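Local atomic coordinates of regulation of enolase protein 1 (Saccharomyces cerevisiae, PDB entry 3O12), a protein that functions in the galactose metabolic pathway via the GAL83 protein and may control the level of the enolase ENO1. Residues K48-W60 with F67-T79. Sequence-based numbering, arbitrary orientation. Where two conformers were deposited one is given.
Sequences KVTLETDEKTDFW and FTRDSGHFLGVET. With SO4 (sulfate ion), chain D; EDO (1,2-ethanediol), chain H; SO4 (sulfate ion), chain E; EDO (1,2-ethanediol), chain G.
The beta hairpin of strands 59-61 and 68-78 pairs Trp-60 with Arg-69 as an antiparallel hydrogen-bonded pair: Arg-69 N donates to Trp-60 O at 2.8 Å and Trp-60 N to Arg-69 O at 3.0 Å. Phe-59 and Asp-70 form the adjoining non-hydrogen-bonded pair. Beyond it the regular pairing breaks at Ser-71, where Asp-58 O receives both Ser-71 N (3.0 Å) and, more weakly, Gly-72 N. The hydroxyl of Ser-71 is turned back between its own backbone N and carbonyl carbon (chi1 55°), where OG accepts a bond from Asp-58 N at 3.0 Å; a water links the same OG to Lys-56 O. Gly-72 CA sits over one face of the Phe-59 ring, offset toward the rim, 3.8 Å from its centroid, in a CH-pi contact, while Asp-70 OD1 meets the ring edge near its plane and OD2 of the same carboxylate forms a salt bridge with Arg-105. On the other face of the hairpin, Phe-67 CE1 touches Trp-60 CD1 at 3.9 Å, the two ring systems inclined obliquely. Past Gly-72 the side chain of His-73 reaches across to the loop after strand 48-52. There Asp-54 N points almost straight at NE2 (2.9 Å, 176°) close to the imidazole plane, so NE2 is the acceptor; ND1, which then holds the proton, donates to Asn-37 O, and the two bonds fix the rotation of the ring. The Asp-54 to His-73 bond thus links the two antiparallel sheets, strand 48-52 lying between 41-45 and 199-208, while strand 68-78 also pairs with 185-191.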
# COMPACT_ATOMS: atom_id res chain seq x y z
N LYS A 48 0.03 -7.94 -14.21
CA LYS A 48 1.17 -7.35 -13.52
C LYS A 48 1.41 -5.90 -13.88
O LYS A 48 1.09 -5.44 -14.98
CB LYS A 48 2.45 -8.15 -13.78
CG LYS A 48 2.30 -9.64 -13.57
CD LYS A 48 3.60 -10.37 -13.78
CE LYS A 48 3.38 -11.87 -13.68
NZ LYS A 48 4.58 -12.63 -14.09
N VAL A 49 1.99 -5.17 -12.93
CA VAL A 49 2.40 -3.79 -13.14
C VAL A 49 3.82 -3.63 -12.63
O VAL A 49 4.11 -4.00 -11.49
CB VAL A 49 1.46 -2.82 -12.39
CG1 VAL A 49 2.08 -1.42 -12.31
CG2 VAL A 49 0.09 -2.78 -13.05
N THR A 50 4.71 -3.08 -13.45
CA THR A 50 6.08 -2.83 -13.04
C THR A 50 6.37 -1.34 -13.18
O THR A 50 6.18 -0.77 -14.26
CB THR A 50 7.06 -3.63 -13.89
OG1 THR A 50 6.81 -5.03 -13.71
CG2 THR A 50 8.51 -3.31 -13.49
N LEU A 51 6.81 -0.72 -12.10
CA LEU A 51 7.05 0.72 -12.13
C LEU A 51 8.42 1.07 -11.57
O LEU A 51 9.05 0.26 -10.88
CB LEU A 51 5.96 1.46 -11.34
CG LEU A 51 5.85 1.23 -9.83
CD1 LEU A 51 6.87 2.05 -9.06
CD2 LEU A 51 4.45 1.57 -9.35
N GLU A 52 8.89 2.26 -11.92
CA GLU A 52 10.02 2.89 -11.25
C GLU A 52 9.50 4.17 -10.64
O GLU A 52 8.83 4.95 -11.32
CB GLU A 52 11.13 3.21 -12.26
CG GLU A 52 12.29 4.00 -11.67
CD GLU A 52 13.41 4.23 -12.66
OE1 GLU A 52 13.62 3.35 -13.53
OE2 GLU A 52 14.08 5.28 -12.57
N THR A 53 9.78 4.39 -9.35
CA THR A 53 9.24 5.58 -8.68
C THR A 53 9.89 6.88 -9.14
O THR A 53 11.05 6.90 -9.57
CB THR A 53 9.37 5.51 -7.14
OG1 THR A 53 10.76 5.47 -6.79
CG2 THR A 53 8.69 4.26 -6.59
N ASP A 54 9.12 7.96 -9.05
CA ASP A 54 9.64 9.31 -9.28
C ASP A 54 10.19 9.88 -7.97
O ASP A 54 9.84 9.42 -6.89
CB ASP A 54 8.55 10.21 -9.86
CG ASP A 54 8.04 9.71 -11.21
OD1 ASP A 54 8.84 9.16 -11.99
OD2 ASP A 54 6.83 9.87 -11.48
N GLU A 55 11.07 10.88 -8.07
CA GLU A 55 11.63 11.50 -6.88
C GLU A 55 10.57 12.27 -6.11
O GLU A 55 9.55 12.69 -6.66
CB GLU A 55 12.76 12.46 -7.26
CG GLU A 55 12.27 13.71 -7.96
CD GLU A 55 13.38 14.71 -8.24
OE1 GLU A 55 14.56 14.38 -7.99
OE2 GLU A 55 13.06 15.82 -8.71
N LYS A 56 10.82 12.45 -4.82
CA LYS A 56 9.98 13.29 -3.97
C LYS A 56 8.52 12.87 -3.99
O LYS A 56 7.61 13.69 -4.19
CB LYS A 56 10.14 14.77 -4.35
CG LYS A 56 11.52 15.33 -4.04
CD LYS A 56 11.55 16.85 -4.12
CE LYS A 56 12.09 17.34 -5.46
NZ LYS A 56 11.21 16.98 -6.60
N THR A 57 8.30 11.57 -3.81
CA THR A 57 6.95 11.02 -3.73
C THR A 57 6.70 10.44 -2.34
O THR A 57 7.54 9.71 -1.80
CB THR A 57 6.70 9.97 -4.84
OG1 THR A 57 7.76 9.02 -4.85
CG2 THR A 57 6.64 10.65 -6.22
N ASP A 58 5.57 10.79 -1.74
CA ASP A 58 5.29 10.38 -0.36
C ASP A 58 3.80 10.51 -0.04
O ASP A 58 3.06 11.22 -0.73
CB ASP A 58 6.12 11.23 0.61
CG ASP A 58 6.30 10.59 1.99
OD1 ASP A 58 5.90 9.42 2.19
OD2 ASP A 58 6.86 11.28 2.87
N PHE A 59 3.37 9.84 1.03
CA PHE A 59 2.02 10.00 1.57
C PHE A 59 2.16 10.20 3.07
O PHE A 59 2.66 9.32 3.77
CB PHE A 59 1.18 8.74 1.34
CG PHE A 59 0.68 8.57 -0.07
CD1 PHE A 59 -0.24 9.47 -0.62
CD2 PHE A 59 1.08 7.47 -0.83
CE1 PHE A 59 -0.71 9.29 -1.92
CE2 PHE A 59 0.60 7.29 -2.13
CZ PHE A 59 -0.28 8.19 -2.67
N TRP A 60 1.70 11.35 3.56
CA TRP A 60 1.77 11.65 4.99
C TRP A 60 0.84 12.81 5.27
O TRP A 60 0.73 13.72 4.46
CB TRP A 60 3.19 12.04 5.41
CG TRP A 60 3.32 12.18 6.90
CD1 TRP A 60 3.32 13.34 7.64
CD2 TRP A 60 3.43 11.11 7.84
NE1 TRP A 60 3.45 13.04 8.99
CE2 TRP A 60 3.51 11.68 9.13
CE3 TRP A 60 3.48 9.71 7.72
CZ2 TRP A 60 3.63 10.90 10.28
CZ3 TRP A 60 3.60 8.94 8.87
CH2 TRP A 60 3.67 9.54 10.13
N PHE A 67 4.08 18.51 7.93
CA PHE A 67 3.82 18.68 6.51
C PHE A 67 2.82 17.65 6.04
O PHE A 67 2.54 16.66 6.73
CB PHE A 67 5.10 18.64 5.67
CG PHE A 67 5.93 17.39 5.87
CD1 PHE A 67 5.45 16.15 5.49
CD2 PHE A 67 7.21 17.47 6.41
CE1 PHE A 67 6.22 15.01 5.66
CE2 PHE A 67 7.98 16.34 6.58
CZ PHE A 67 7.49 15.11 6.21
N THR A 68 2.27 17.89 4.85
CA THR A 68 1.38 16.93 4.23
C THR A 68 1.93 16.62 2.85
O THR A 68 2.42 17.51 2.15
CB THR A 68 -0.06 17.49 4.15
OG1 THR A 68 -0.56 17.69 5.48
CG2 THR A 68 -0.97 16.54 3.41
N ARG A 69 1.85 15.34 2.48
CA ARG A 69 2.29 14.88 1.17
C ARG A 69 1.24 13.95 0.61
O ARG A 69 0.77 13.04 1.30
CB ARG A 69 3.61 14.12 1.27
CG ARG A 69 4.71 14.85 2.03
CD ARG A 69 5.51 15.72 1.11
NE ARG A 69 6.63 16.36 1.79
CZ ARG A 69 6.64 17.63 2.19
NH1 ARG A 69 5.57 18.39 1.98
NH2 ARG A 69 7.70 18.13 2.80
N ASP A 70 0.87 14.17 -0.65
CA ASP A 70 -0.09 13.31 -1.34
C ASP A 70 0.41 13.01 -2.75
O ASP A 70 -0.38 12.93 -3.70
CB ASP A 70 -1.46 13.99 -1.40
CG ASP A 70 -2.62 13.01 -1.59
OD1 ASP A 70 -2.66 11.97 -0.89
OD2 ASP A 70 -3.50 13.29 -2.43
N SER A 71 1.72 12.84 -2.86
CA SER A 71 2.42 12.71 -4.15
C SER A 71 2.85 11.28 -4.49
O SER A 71 3.45 11.04 -5.54
CB SER A 71 3.67 13.61 -4.14
OG SER A 71 4.49 13.29 -3.01
N GLY A 72 2.57 10.34 -3.60
CA GLY A 72 2.96 8.96 -3.83
C GLY A 72 2.24 8.31 -4.99
O GLY A 72 1.18 8.78 -5.42
N HIS A 73 2.80 7.22 -5.50
CA HIS A 73 2.18 6.51 -6.62
C HIS A 73 1.15 5.53 -6.11
O HIS A 73 1.43 4.74 -5.21
CB HIS A 73 3.24 5.76 -7.44
CG HIS A 73 4.39 6.61 -7.88
ND1 HIS A 73 4.24 7.70 -8.71
CD2 HIS A 73 5.71 6.53 -7.60
CE1 HIS A 73 5.43 8.24 -8.94
NE2 HIS A 73 6.34 7.55 -8.27
N PHE A 74 -0.05 5.56 -6.68
CA PHE A 74 -1.13 4.68 -6.22
C PHE A 74 -1.97 4.26 -7.41
O PHE A 74 -2.49 5.11 -8.14
CB PHE A 74 -1.98 5.43 -5.17
CG PHE A 74 -3.26 4.73 -4.78
CD1 PHE A 74 -3.26 3.42 -4.32
CD2 PHE A 74 -4.47 5.40 -4.83
CE1 PHE A 74 -4.43 2.78 -3.95
CE2 PHE A 74 -5.66 4.77 -4.45
CZ PHE A 74 -5.64 3.47 -4.01
N LEU A 75 -2.09 2.95 -7.62
CA LEU A 75 -2.99 2.44 -8.66
C LEU A 75 -4.22 1.90 -7.94
O LEU A 75 -4.18 0.82 -7.35
CB LEU A 75 -2.32 1.35 -9.50
CG LEU A 75 -3.18 0.67 -10.57
CD1 LEU A 75 -3.71 1.70 -11.58
CD2 LEU A 75 -2.38 -0.42 -11.29
N GLY A 76 -5.31 2.66 -7.99
CA GLY A 76 -6.49 2.32 -7.20
C GLY A 76 -7.61 1.67 -7.99
O GLY A 76 -8.08 2.20 -9.00
N VAL A 77 -8.06 0.52 -7.50
CA VAL A 77 -9.18 -0.20 -8.07
C VAL A 77 -10.40 0.11 -7.20
O VAL A 77 -10.33 -0.00 -5.96
CB VAL A 77 -8.92 -1.72 -8.07
CG1 VAL A 77 -10.08 -2.46 -8.74
CG2 VAL A 77 -7.59 -2.03 -8.78
N GLU A 78 -11.50 0.50 -7.82
CA GLU A 78 -12.67 0.91 -7.07
C GLU A 78 -13.50 -0.28 -6.61
O GLU A 78 -13.73 -1.24 -7.37
CB GLU A 78 -13.52 1.90 -7.89
CG GLU A 78 -14.64 2.55 -7.09
CD GLU A 78 -15.43 3.57 -7.88
OE1 GLU A 78 -14.98 4.00 -8.97
OE2 GLU A 78 -16.52 3.95 -7.40
N THR A 79 -13.93 -0.23 -5.35
CA THR A 79 -14.66 -1.31 -4.69
C THR A 79 -16.05 -0.85 -4.32
O THR A 79 -16.38 0.33 -4.47
CB THR A 79 -13.98 -1.69 -3.35
OG1 THR A 79 -14.29 -0.70 -2.34
CG2 THR A 79 -12.47 -1.79 -3.49
S SO4 D . 1.70 16.88 -2.37
O1 SO4 D . 0.86 17.01 -1.18
O2 SO4 D . 1.17 15.84 -3.24
O3 SO4 D . 1.69 18.15 -3.09
O4 SO4 D . 3.07 16.56 -1.97
C1 EDO H . 7.31 10.39 7.73
O1 EDO H . 8.74 10.33 7.73
C2 EDO H . 6.84 11.15 6.50
O2 EDO H . 7.16 10.40 5.33
S SO4 E . 6.28 21.73 3.35
O1 SO4 E . 6.12 22.27 4.71
O2 SO4 E . 5.02 21.14 2.91
O3 SO4 E . 6.66 22.81 2.44
O4 SO4 E . 7.33 20.72 3.36
C1 EDO G . 5.77 6.28 6.72
O1 EDO G . 6.04 5.20 5.83
C2 EDO G . 5.45 7.53 5.91
O2 EDO G . 6.42 7.73 4.87
O HOH W 1 6.11 15.27 -1.95
O HOH W 2 8.24 13.85 2.51